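Local coordinates for protein beta-glucanase (Bacteroides thetaiotaomicron, PDB 6EUG) that probably hydrolyses beta-1,3-linked galactose units of arabinogalactan, this chain being the family 43 glycoside hydrolase part of a longer protein and here holding glucoimidazole, at residues E110-V114 and Q320-I324; G137-V143 and F155-R160; Q210-T216 and H227-D233; L235-A240 and Y253-G259. All coordinates share one frame; numbering follows the deposited sequence.

Interaction 1: E110-V114 and Q320-I324; sequences ERPKV and QSTYI. With GIM (glucoimidazole), chain B.
Gln320 meets Arg111 beside the bound glucoimidazole. Its CG lies anti to the backbone N (chi1 -176°) and the chain runs on extended, which brings OE1 to 3.0 Å from Arg111 NH2, at the guanidinium edge and near its plane. The two side chains cross at about a right angle, with amide and guanidinium planes 82° apart. Gln320 NE2 and Arg111 NH2 both donate to O2 of the ligand, the bond from NE2 to O2 being 3.2 Å long. Trp340 NE1 on OE1 and Ser279 OG on NE2 fix the amide rotation. On the sugar-like ring, Arg111 NE gives O3 a weak bond, while Glu110 OE1 accepts from O4 at 2.6 Å and, less closely, from O3. The strands 110-114 and 320-324 run nearly parallel, their axes 9.1 Å apart, as inner strands of two different blades of the five-bladed beta-propeller of family 43, and the ligand lies near the centre where such strands converge. Next along, Ser321 turns its O to a weak bond from Arg111 NH1, while its OG binds Ala264 O. Thr322 works through a water: OG1, also bonded to Gly48 O, accepts from it at 2.8 Å, and the same water accepts from Lys113 NZ at 2.7 Å and from Arg111 NH1. Bends at chi2 and chi4 curl Lys113 so that NZ also donates to Pro112 O, from above that carbonyl's plane. Thr322 and Tyr323 form a classic beta bulge opposite Met336. There the side chains of Lys113 and Tyr323 slide past each other in opposite directions, Lys113 CD 4.1 Å from Tyr323 CD1.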
# COMPACT_ATOMS: atom_id res chain seq x y z
N GLU A 110 1.94 5.02 -8.16
CA GLU A 110 1.05 5.09 -6.98
C GLU A 110 1.55 4.32 -5.75
O GLU A 110 2.32 3.36 -5.84
CB GLU A 110 -0.37 4.61 -7.33
CG GLU A 110 -1.08 5.53 -8.31
CD GLU A 110 -2.48 5.10 -8.73
OE1 GLU A 110 -2.97 4.01 -8.30
OE2 GLU A 110 -3.10 5.85 -9.55
N ARG A 111 1.12 4.83 -4.59
CA ARG A 111 1.28 4.16 -3.31
C ARG A 111 2.71 3.76 -2.98
O ARG A 111 2.97 2.66 -2.52
CB ARG A 111 0.26 3.01 -3.18
CG ARG A 111 -1.19 3.48 -3.14
CD ARG A 111 -2.22 2.40 -2.78
NE ARG A 111 -3.58 2.96 -2.85
CZ ARG A 111 -4.16 3.70 -1.90
NH1 ARG A 111 -3.59 3.91 -0.73
NH2 ARG A 111 -5.39 4.21 -2.10
N PRO A 112 3.66 4.72 -3.13
CA PRO A 112 5.04 4.38 -2.79
C PRO A 112 5.26 4.06 -1.31
O PRO A 112 4.59 4.64 -0.44
CB PRO A 112 5.80 5.67 -3.12
CG PRO A 112 4.78 6.75 -2.81
CD PRO A 112 3.48 6.17 -3.32
N LYS A 113 6.22 3.20 -1.04
CA LYS A 113 6.67 2.88 0.32
C LYS A 113 8.18 2.71 0.31
O LYS A 113 8.74 2.19 -0.64
CB LYS A 113 6.01 1.61 0.87
CG LYS A 113 4.47 1.59 0.77
CD LYS A 113 3.84 2.55 1.78
CE LYS A 113 2.34 2.65 1.59
NZ LYS A 113 1.97 3.35 0.29
N VAL A 114 8.82 3.14 1.40
CA VAL A 114 10.27 3.01 1.58
C VAL A 114 10.59 2.28 2.88
O VAL A 114 10.01 2.63 3.94
CB VAL A 114 10.99 4.41 1.56
CG1 VAL A 114 12.48 4.28 1.69
CG2 VAL A 114 10.67 5.16 0.27
N GLN A 320 -9.62 6.87 2.91
CA GLN A 320 -9.15 5.54 2.51
C GLN A 320 -7.75 5.33 3.09
O GLN A 320 -6.85 6.18 2.89
CB GLN A 320 -9.13 5.41 0.98
CG GLN A 320 -8.74 4.02 0.43
CD GLN A 320 -8.64 3.96 -1.09
OE1 GLN A 320 -8.25 4.96 -1.75
NE2 GLN A 320 -8.90 2.76 -1.67
N SER A 321 -7.56 4.24 3.83
CA SER A 321 -6.27 3.87 4.41
C SER A 321 -5.05 4.04 3.50
O SER A 321 -5.13 3.71 2.30
CB SER A 321 -6.37 2.41 4.92
OG SER A 321 -6.80 1.46 3.90
N THR A 322 -3.93 4.47 4.08
CA THR A 322 -2.61 4.44 3.37
C THR A 322 -1.43 3.86 4.15
O THR A 322 -0.56 3.28 3.54
CB THR A 322 -2.24 5.77 2.69
OG1 THR A 322 -1.12 5.58 1.79
CG2 THR A 322 -1.96 6.90 3.68
N TYR A 323 -1.38 4.06 5.48
CA TYR A 323 -0.20 3.64 6.25
C TYR A 323 -0.51 3.62 7.75
O TYR A 323 -1.36 4.39 8.22
CB TYR A 323 1.01 4.62 5.98
CG TYR A 323 2.36 4.06 6.45
CD1 TYR A 323 2.98 3.04 5.74
CD2 TYR A 323 3.01 4.56 7.58
CE1 TYR A 323 4.18 2.46 6.18
CE2 TYR A 323 4.20 4.01 8.03
CZ TYR A 323 4.80 2.97 7.31
OH TYR A 323 5.98 2.42 7.74
N ILE A 324 0.22 2.78 8.49
CA ILE A 324 0.19 2.81 9.94
C ILE A 324 1.62 3.06 10.45
O ILE A 324 2.53 2.23 10.24
CB ILE A 324 -0.52 1.58 10.57
CG1 ILE A 324 -2.05 1.70 10.26
CG2 ILE A 324 -0.37 1.63 12.11
CD1 ILE A 324 -2.83 0.43 10.37
C1 GIM B . -8.06 2.96 -6.30
C2 GIM B . -6.77 2.91 -5.58
N10 GIM B . -8.40 3.82 -7.27
C3 GIM B . -6.00 4.22 -5.82
C4 GIM B . -6.08 4.59 -7.33
C5 GIM B . -7.53 4.94 -7.73
C6 GIM B . -7.69 5.21 -9.22
C7 GIM B . -10.09 2.42 -6.96
C8 GIM B . -9.66 3.51 -7.69
N1 GIM B . -9.09 2.09 -6.11
O3 GIM B . -4.62 4.08 -5.46
O2 GIM B . -7.02 2.52 -4.20
O4 GIM B . -5.56 3.56 -8.21
O6 GIM B . -7.50 4.01 -9.97
O HOH W 1 -5.40 6.08 0.26
O HOH W 2 -0.76 3.31 0.28

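Interaction 2: G137-V143 and F155-R160; sequences GPARAAV and FIRSGR
Ser158 OG is gripped by two groups: Arg140 NH1 donates to it over 3.0 Å, and Asp102 OD2 forms a second hydrogen bond. The first bond is fairly straight, 162° at the hydrogen, and OG sits in the guanidinium plane of Arg140. The hydroxyl gets there because chi1 of 77° places it between the backbone N and the carbonyl carbon of Ser158, while the extended Arg140 chain runs past Gly159, its CG 3.9 Å from Gly159 C. A second arginine, Arg160 at the end of 155-160, reaches the first residues of 137-143. Its NE donates almost linearly to Pro138 O at 2.9 Å, although it stands above the plane of that carbonyl, and NH2 adds a weak bond to Gly137 O; both oxygens lie at the edge of the guanidinium, so the turn before the strand is tied to this one group. Between these ends, strands 140-146 and 154-159 form an antiparallel beta hairpin, the outer pair of a four-stranded propeller blade. Ala141 and Gly159 are a hydrogen-bonded pair joined by two backbone bonds, whereas Ala142 and Ser158 are a non-hydrogen-bonded pair whose CB atoms meet at 3.9 Å. Opposite Val143 the partner strand carries a classic beta bulge: Val143 N bonds Arg157 O, and Val143 O receives Ile156 N at 3.0 Å. There Val143 CG1 touches Ile156 CB at 4.1 Å. Ala142 CB approaches the edge of the Phe155 ring, 4.2 Å from its CE1, and the same ring meets that of His101 at a steep angle.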
# COMPACT_ATOMS: atom_id res chain seq x y z
N GLY A 137 -3.90 -1.79 -17.10
CA GLY A 137 -3.64 -3.15 -17.57
C GLY A 137 -2.41 -3.86 -17.01
O GLY A 137 -2.54 -4.97 -16.51
N PRO A 138 -1.21 -3.25 -17.11
CA PRO A 138 0.00 -3.99 -16.72
C PRO A 138 0.09 -4.53 -15.27
O PRO A 138 0.70 -5.57 -15.05
CB PRO A 138 1.13 -2.99 -17.03
CG PRO A 138 0.57 -2.16 -18.15
CD PRO A 138 -0.90 -2.02 -17.84
N ALA A 139 -0.46 -3.79 -14.29
CA ALA A 139 -0.54 -4.20 -12.90
C ALA A 139 0.80 -4.66 -12.35
O ALA A 139 0.94 -5.82 -11.91
CB ALA A 139 -1.63 -5.28 -12.72
N ARG A 140 1.78 -3.75 -12.38
CA ARG A 140 3.15 -4.06 -11.94
C ARG A 140 3.54 -3.42 -10.58
O ARG A 140 2.96 -2.41 -10.12
CB ARG A 140 4.15 -3.57 -12.98
CG ARG A 140 4.09 -4.25 -14.35
CD ARG A 140 5.24 -3.80 -15.25
NE ARG A 140 5.27 -4.55 -16.51
CZ ARG A 140 6.28 -4.57 -17.36
NH1 ARG A 140 7.42 -3.93 -17.10
NH2 ARG A 140 6.17 -5.25 -18.49
N ALA A 141 4.53 -4.06 -9.95
CA ALA A 141 5.29 -3.43 -8.88
C ALA A 141 6.66 -3.05 -9.42
O ALA A 141 7.25 -3.80 -10.19
CB ALA A 141 5.44 -4.34 -7.67
N ALA A 142 7.14 -1.90 -8.99
CA ALA A 142 8.50 -1.43 -9.34
C ALA A 142 9.38 -1.24 -8.10
O ALA A 142 8.86 -0.90 -7.04
CB ALA A 142 8.40 -0.13 -10.10
N VAL A 143 10.70 -1.34 -8.28
CA VAL A 143 11.65 -1.19 -7.17
C VAL A 143 12.80 -0.24 -7.59
O VAL A 143 13.26 -0.24 -8.73
CB VAL A 143 12.18 -2.55 -6.66
CG1 VAL A 143 13.05 -3.26 -7.66
CG2 VAL A 143 12.95 -2.41 -5.35
N PHE A 155 15.97 3.80 -10.32
CA PHE A 155 15.07 2.73 -10.78
C PHE A 155 15.89 1.48 -11.12
O PHE A 155 16.96 1.59 -11.76
CB PHE A 155 14.26 3.17 -12.04
CG PHE A 155 13.46 2.07 -12.69
CD1 PHE A 155 12.20 1.74 -12.21
CD2 PHE A 155 13.97 1.34 -13.77
CE1 PHE A 155 11.46 0.72 -12.79
CE2 PHE A 155 13.23 0.30 -14.34
CZ PHE A 155 11.97 -0.01 -13.86
N ILE A 156 15.41 0.33 -10.67
CA ILE A 156 16.03 -0.96 -11.00
C ILE A 156 15.22 -1.75 -12.01
O ILE A 156 15.72 -2.08 -13.06
CB ILE A 156 16.30 -1.83 -9.75
CG1 ILE A 156 17.20 -1.10 -8.77
CG2 ILE A 156 16.92 -3.16 -10.16
CD1 ILE A 156 17.32 -1.78 -7.42
N ARG A 157 13.99 -2.13 -11.67
CA ARG A 157 13.16 -2.95 -12.57
C ARG A 157 11.70 -2.96 -12.10
O ARG A 157 11.39 -2.44 -11.02
CB ARG A 157 13.71 -4.39 -12.67
CG ARG A 157 13.43 -5.24 -11.44
CD ARG A 157 13.95 -6.67 -11.53
NE ARG A 157 15.42 -6.71 -11.45
CZ ARG A 157 16.18 -6.79 -10.35
NH1 ARG A 157 17.51 -6.79 -10.50
NH2 ARG A 157 15.68 -6.83 -9.10
N SER A 158 10.81 -3.45 -12.98
CA SER A 158 9.38 -3.59 -12.69
C SER A 158 8.87 -4.89 -13.27
O SER A 158 9.48 -5.48 -14.19
CB SER A 158 8.55 -2.40 -13.23
OG SER A 158 8.34 -2.46 -14.64
N GLY A 159 7.74 -5.36 -12.74
CA GLY A 159 7.15 -6.57 -13.27
C GLY A 159 5.98 -7.03 -12.42
O GLY A 159 5.76 -6.53 -11.32
N ARG A 160 5.25 -8.01 -12.94
CA ARG A 160 4.31 -8.80 -12.15
C ARG A 160 5.13 -9.75 -11.24
O ARG A 160 6.36 -9.95 -11.44
CB ARG A 160 3.28 -9.54 -13.03
CG ARG A 160 2.27 -8.64 -13.74
CD ARG A 160 1.16 -9.40 -14.45
NE ARG A 160 0.20 -8.46 -15.04
CZ ARG A 160 -0.91 -8.79 -15.69
NH1 ARG A 160 -1.23 -10.06 -15.88
NH2 ARG A 160 -1.72 -7.85 -16.15

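Interaction 3: Q210-T216 and H227-D233; sequences QMSRDMT and HIYSSED. With GIM (glucoimidazole), chain B.
With chi1 at -164°, Ser231 swings OG across to Met211 O, and Tyr229, its CG held between backbone N and carbonyl carbon (chi1 56°), turns its ring edge to the same oxygen. The contact belongs to the hairpin of strands 215-219 and 225-231, the first two of a propeller blade, together with the loop leading into it. Ser231 OG donates to Met211 O over 2.7 Å, in the carbonyl plane and on a lone pair, and Tyr229 CD2 lies 3.3 Å from that oxygen. A water ties the group together, donating to Gln210 OE1 and Ser231 OG and accepting from Met211 N; Gln210 OE1 is also bonded by Gln238 NE2. Further along, Ser230 is bonded through its N to Asp214 O at 2.8 Å and through its O to Arg213 N; Thr216 and Ile228 then form a hydrogen-bonded pair, with Thr216 CG2 beside Ile228 CB. This backbone pairing places Asp214 at the ligand: OD2 accepts from glucoimidazole O2 at 2.7 Å and is also bonded by Ala264 N. On the face of Met215 and Tyr229, the Met215 sulfur lies obliquely 4.7 Å from the centroid of the His227 ring, whose ND1 binds His249. Tyr229 CD1 rests over the centre of one face of that imidazole. At the far end Asp233 N points a weak hydrogen bond at Met211 SD, 3.5 Å away.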
# COMPACT_ATOMS: atom_id res chain seq x y z
N GLN A 210 1.93 -12.78 -10.92
CA GLN A 210 0.70 -12.31 -10.27
C GLN A 210 0.60 -10.79 -10.36
O GLN A 210 1.63 -10.08 -10.28
CB GLN A 210 0.66 -12.78 -8.81
CG GLN A 210 0.71 -14.31 -8.67
CD GLN A 210 -0.46 -15.00 -9.34
OE1 GLN A 210 -1.62 -14.67 -9.04
NE2 GLN A 210 -0.17 -15.97 -10.25
N MET A 211 -0.63 -10.30 -10.53
CA MET A 211 -0.89 -8.88 -10.66
C MET A 211 -0.66 -8.16 -9.34
O MET A 211 -0.86 -8.74 -8.29
CB MET A 211 -2.34 -8.62 -11.12
CG MET A 211 -2.66 -9.16 -12.52
SD MET A 211 -4.41 -9.08 -12.95
CE MET A 211 -4.67 -7.31 -13.06
N SER A 212 -0.17 -6.92 -9.43
CA SER A 212 0.05 -6.07 -8.23
C SER A 212 -0.42 -4.68 -8.51
O SER A 212 0.13 -4.04 -9.41
CB SER A 212 1.57 -6.06 -7.86
OG SER A 212 1.82 -5.35 -6.65
N ARG A 213 -1.45 -4.21 -7.78
CA ARG A 213 -1.93 -2.84 -7.86
C ARG A 213 -1.70 -2.12 -6.51
O ARG A 213 -0.54 -1.85 -6.18
CB ARG A 213 -3.36 -2.75 -8.46
CG ARG A 213 -3.44 -3.25 -9.90
CD ARG A 213 -4.51 -2.48 -10.67
NE ARG A 213 -4.75 -2.94 -12.05
CZ ARG A 213 -5.68 -3.82 -12.41
NH1 ARG A 213 -6.46 -4.43 -11.50
NH2 ARG A 213 -5.83 -4.13 -13.70
N ASP A 214 -2.74 -1.83 -5.73
CA ASP A 214 -2.53 -1.23 -4.41
C ASP A 214 -1.59 -2.16 -3.59
O ASP A 214 -1.69 -3.40 -3.69
CB ASP A 214 -3.83 -1.05 -3.62
CG ASP A 214 -4.73 0.06 -4.13
OD1 ASP A 214 -4.43 0.77 -5.12
OD2 ASP A 214 -5.77 0.26 -3.46
N MET A 215 -0.66 -1.54 -2.87
CA MET A 215 0.40 -2.28 -2.14
C MET A 215 0.97 -1.55 -0.93
O MET A 215 0.83 -0.34 -0.76
CB MET A 215 1.55 -2.63 -3.11
CG MET A 215 2.21 -1.45 -3.84
SD MET A 215 4.00 -1.49 -4.07
CE MET A 215 4.50 -1.09 -2.37
N THR A 216 1.65 -2.35 -0.07
CA THR A 216 2.48 -1.82 0.96
C THR A 216 3.64 -2.77 1.25
O THR A 216 3.80 -3.81 0.57
CB THR A 216 1.67 -1.47 2.21
OG1 THR A 216 2.45 -0.63 3.08
CG2 THR A 216 1.16 -2.72 2.97
N HIS A 227 6.13 -7.85 0.87
CA HIS A 227 5.36 -7.05 -0.13
C HIS A 227 3.89 -7.58 -0.12
O HIS A 227 3.63 -8.75 -0.42
CB HIS A 227 6.04 -7.17 -1.50
CG HIS A 227 5.32 -6.49 -2.64
ND1 HIS A 227 5.31 -7.00 -3.92
CD2 HIS A 227 4.59 -5.35 -2.68
CE1 HIS A 227 4.61 -6.20 -4.70
NE2 HIS A 227 4.16 -5.19 -3.97
N ILE A 228 2.97 -6.69 0.26
CA ILE A 228 1.55 -7.00 0.47
C ILE A 228 0.80 -6.26 -0.64
O ILE A 228 0.96 -5.04 -0.77
CB ILE A 228 1.06 -6.57 1.85
CG1 ILE A 228 1.80 -7.38 2.94
CG2 ILE A 228 -0.44 -6.86 1.99
CD1 ILE A 228 1.78 -6.80 4.32
N TYR A 229 0.01 -6.95 -1.44
CA TYR A 229 -0.63 -6.28 -2.60
C TYR A 229 -1.97 -6.86 -3.04
O TYR A 229 -2.24 -8.04 -2.82
CB TYR A 229 0.35 -6.25 -3.80
CG TYR A 229 0.86 -7.66 -4.18
CD1 TYR A 229 1.94 -8.25 -3.49
CD2 TYR A 229 0.20 -8.44 -5.17
CE1 TYR A 229 2.37 -9.53 -3.81
CE2 TYR A 229 0.63 -9.72 -5.49
CZ TYR A 229 1.68 -10.29 -4.78
OH TYR A 229 2.08 -11.58 -5.07
N SER A 230 -2.79 -6.01 -3.68
CA SER A 230 -4.04 -6.43 -4.28
C SER A 230 -3.71 -7.10 -5.64
O SER A 230 -3.04 -6.51 -6.49
CB SER A 230 -5.00 -5.25 -4.45
OG SER A 230 -5.26 -4.61 -3.20
N SER A 231 -4.17 -8.33 -5.82
CA SER A 231 -3.83 -9.19 -6.98
C SER A 231 -5.08 -9.79 -7.66
O SER A 231 -6.20 -9.51 -7.24
CB SER A 231 -2.91 -10.34 -6.50
OG SER A 231 -2.23 -11.00 -7.57
N GLU A 232 -4.90 -10.62 -8.70
CA GLU A 232 -6.02 -11.32 -9.32
C GLU A 232 -7.18 -10.35 -9.72
O GLU A 232 -8.33 -10.49 -9.27
CB GLU A 232 -6.50 -12.44 -8.37
CG GLU A 232 -5.42 -13.40 -7.89
CD GLU A 232 -5.87 -14.45 -6.88
OE1 GLU A 232 -7.08 -14.87 -6.86
OE2 GLU A 232 -5.00 -14.86 -6.03
N ASP A 233 -6.87 -9.35 -10.54
CA ASP A 233 -7.85 -8.34 -10.99
C ASP A 233 -8.45 -7.58 -9.76
O ASP A 233 -9.65 -7.29 -9.74
CB ASP A 233 -8.97 -8.92 -11.90
CG ASP A 233 -8.49 -9.26 -13.34
OD1 ASP A 233 -7.37 -8.99 -13.73
OD2 ASP A 233 -9.25 -9.86 -14.11
C1 GIM B . -8.06 2.96 -6.30
C2 GIM B . -6.77 2.91 -5.58
N10 GIM B . -8.40 3.82 -7.27
C3 GIM B . -6.00 4.22 -5.82
C4 GIM B . -6.08 4.59 -7.33
C5 GIM B . -7.53 4.94 -7.73
C6 GIM B . -7.69 5.21 -9.22
C7 GIM B . -10.09 2.42 -6.96
C8 GIM B . -9.66 3.51 -7.69
N1 GIM B . -9.09 2.09 -6.11
O3 GIM B . -4.62 4.08 -5.46
O2 GIM B . -7.02 2.52 -4.20
O4 GIM B . -5.56 3.56 -8.21
O6 GIM B . -7.50 4.01 -9.97
O HOH W 3 -2.84 -12.29 -10.35

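Interaction 4: L235-A240 and Y253-G259; sequences LTLQIA and YIRIFPG
Strands 236-242 and 252-256 are the outer two of a four-stranded antiparallel propeller blade, joined here through two hydrogen-bonded pairs, Leu237 with Ile256 and Ile239 with Ile254. Ile256 N reaches Leu237 O at 2.9 Å and Ile254 N reaches Ile239 O at the same length; the bonds returning from Leu237 N and Ile239 N are somewhat longer. One face of the pair is aliphatic. Leu237 CB touches Ile256 CG1 at 3.8 Å, Ile239 CB meets Ile254 CG1, and the ends of Ile239 and Ile256 come together, CD1 to CD1, at 4.1 Å. The other face carries Gln238, Ala240, Tyr253 and Arg255. Extended beyond CG, Gln238 lies alongside Tyr253 and points the same way, its amide plane turned 40° from the ring and OE1 3.4 Å from Tyr253 CE2. The amide is held on both atoms, OE1 by Tyr229 OH and NE2 by Glu232 OE2 and Gln210 OE1, while Tyr253 OH binds Ala165 O. Arg255 and Thr236 share Glu232 OE1, the arginine by a salt bridge from NH2 and the threonine by a hydrogen bond through OG1. Leu235 and Thr236 make a classic beta bulge against Ser231. Where the second strand has ended, Pro258 CA comes to 3.4 Å from Thr236 OG1, and chi1 of -56° sets the threonine methyl CG2 anti to the backbone N, 3.5 Å from Ile256 O.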
# COMPACT_ATOMS: atom_id res chain seq x y z
N LEU A 235 -9.12 -8.78 -6.90
CA LEU A 235 -10.07 -9.60 -6.14
C LEU A 235 -9.49 -10.22 -4.84
O LEU A 235 -10.24 -10.58 -3.95
CB LEU A 235 -10.67 -10.71 -7.02
CG LEU A 235 -11.53 -10.23 -8.20
CD1 LEU A 235 -11.67 -11.26 -9.31
CD2 LEU A 235 -12.88 -9.78 -7.73
N THR A 236 -8.18 -10.41 -4.78
CA THR A 236 -7.56 -11.26 -3.74
C THR A 236 -6.29 -10.58 -3.26
O THR A 236 -5.51 -10.06 -4.10
CB THR A 236 -7.20 -12.64 -4.38
OG1 THR A 236 -8.38 -13.23 -4.96
CG2 THR A 236 -6.60 -13.59 -3.34
N LEU A 237 -6.03 -10.59 -1.93
CA LEU A 237 -4.75 -10.07 -1.41
C LEU A 237 -3.67 -11.16 -1.47
O LEU A 237 -3.97 -12.33 -1.24
CB LEU A 237 -4.85 -9.63 0.04
CG LEU A 237 -5.56 -8.33 0.35
CD1 LEU A 237 -5.77 -8.26 1.85
CD2 LEU A 237 -4.73 -7.13 -0.14
N GLN A 238 -2.43 -10.75 -1.80
CA GLN A 238 -1.27 -11.66 -1.69
C GLN A 238 -0.18 -11.05 -0.82
O GLN A 238 -0.05 -9.81 -0.75
CB GLN A 238 -0.75 -12.09 -3.08
CG GLN A 238 -1.74 -12.96 -3.86
CD GLN A 238 -1.27 -13.35 -5.26
OE1 GLN A 238 -0.12 -13.06 -5.64
NE2 GLN A 238 -2.17 -13.99 -6.06
N ILE A 239 0.56 -11.92 -0.09
CA ILE A 239 1.68 -11.52 0.79
C ILE A 239 2.88 -12.33 0.34
O ILE A 239 2.83 -13.56 0.41
CB ILE A 239 1.39 -11.82 2.27
CG1 ILE A 239 0.07 -11.15 2.69
CG2 ILE A 239 2.56 -11.38 3.15
CD1 ILE A 239 -0.31 -11.32 4.17
N ALA A 240 3.93 -11.63 -0.12
CA ALA A 240 5.14 -12.23 -0.73
C ALA A 240 6.42 -11.84 0.02
O ALA A 240 6.72 -10.65 0.20
CB ALA A 240 5.25 -11.82 -2.19
N TYR A 253 5.03 -17.14 -1.11
CA TYR A 253 3.90 -16.22 -0.93
C TYR A 253 2.61 -16.95 -0.59
O TYR A 253 2.50 -18.14 -0.89
CB TYR A 253 3.64 -15.34 -2.16
CG TYR A 253 3.03 -15.96 -3.43
CD1 TYR A 253 3.78 -16.80 -4.26
CD2 TYR A 253 1.70 -15.64 -3.83
CE1 TYR A 253 3.24 -17.32 -5.43
CE2 TYR A 253 1.15 -16.16 -5.00
CZ TYR A 253 1.91 -17.00 -5.82
OH TYR A 253 1.35 -17.51 -6.99
N ILE A 254 1.66 -16.21 -0.01
CA ILE A 254 0.30 -16.72 0.27
C ILE A 254 -0.77 -15.81 -0.41
O ILE A 254 -0.49 -14.66 -0.78
CB ILE A 254 -0.01 -16.90 1.77
CG1 ILE A 254 -0.03 -15.55 2.54
CG2 ILE A 254 0.96 -17.91 2.37
CD1 ILE A 254 -0.61 -15.59 3.95
N ARG A 255 -1.98 -16.34 -0.53
CA ARG A 255 -3.14 -15.59 -1.01
C ARG A 255 -4.25 -15.68 0.06
O ARG A 255 -4.47 -16.75 0.65
CB ARG A 255 -3.60 -16.09 -2.40
CG ARG A 255 -4.21 -17.49 -2.46
CD ARG A 255 -4.46 -17.94 -3.89
NE ARG A 255 -5.61 -17.30 -4.55
CZ ARG A 255 -6.85 -17.77 -4.60
NH1 ARG A 255 -7.18 -18.92 -4.02
NH2 ARG A 255 -7.77 -17.10 -5.30
N ILE A 256 -4.91 -14.55 0.33
CA ILE A 256 -5.91 -14.47 1.39
C ILE A 256 -7.13 -13.68 0.94
O ILE A 256 -7.06 -12.81 0.06
CB ILE A 256 -5.35 -13.88 2.72
CG1 ILE A 256 -4.72 -12.48 2.49
CG2 ILE A 256 -4.33 -14.84 3.35
CD1 ILE A 256 -4.34 -11.76 3.77
N PHE A 257 -8.27 -14.02 1.53
CA PHE A 257 -9.56 -13.37 1.19
C PHE A 257 -9.88 -13.33 -0.29
O PHE A 257 -10.20 -12.26 -0.84
CB PHE A 257 -9.73 -11.97 1.88
CG PHE A 257 -9.50 -12.03 3.36
CD1 PHE A 257 -10.46 -12.64 4.17
CD2 PHE A 257 -8.31 -11.57 3.94
CE1 PHE A 257 -10.23 -12.82 5.52
CE2 PHE A 257 -8.08 -11.75 5.30
CZ PHE A 257 -9.06 -12.39 6.09
N PRO A 258 -9.83 -14.51 -0.95
CA PRO A 258 -10.14 -14.50 -2.37
C PRO A 258 -11.57 -14.09 -2.71
O PRO A 258 -12.55 -14.62 -2.16
CB PRO A 258 -9.81 -15.92 -2.82
CG PRO A 258 -9.87 -16.76 -1.59
CD PRO A 258 -9.46 -15.84 -0.46
N GLY A 259 -11.68 -13.15 -3.63
CA GLY A 259 -12.96 -12.56 -3.98
C GLY A 259 -13.43 -11.44 -3.06
O GLY A 259 -14.50 -10.86 -3.30

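From the N terminus, residues 110-114 open the long loop that interaction 1 closes only at 320-324, bringing two propeller blades together at the ligand. The other three contacts nest inside it in series and none cross. Interaction 2 closes first, a hairpin at the outer side of the blade that begins with 108-117. In the next blade interaction 3 closes the loop between 210-216 and 227-233, and interaction 4 that between 235-240 and 253-259; neighbouring strands 225-231 and 236-242 join them, Ser231 N probably hydrogen-bonding Thr236 O. Ala139 O with Ser212 N probably links interactions 2 and 3 between blades. Interactions 1 and 3 share glucoimidazole, with Arg111 NE and Asp214 OD1 a long, weak ion pair.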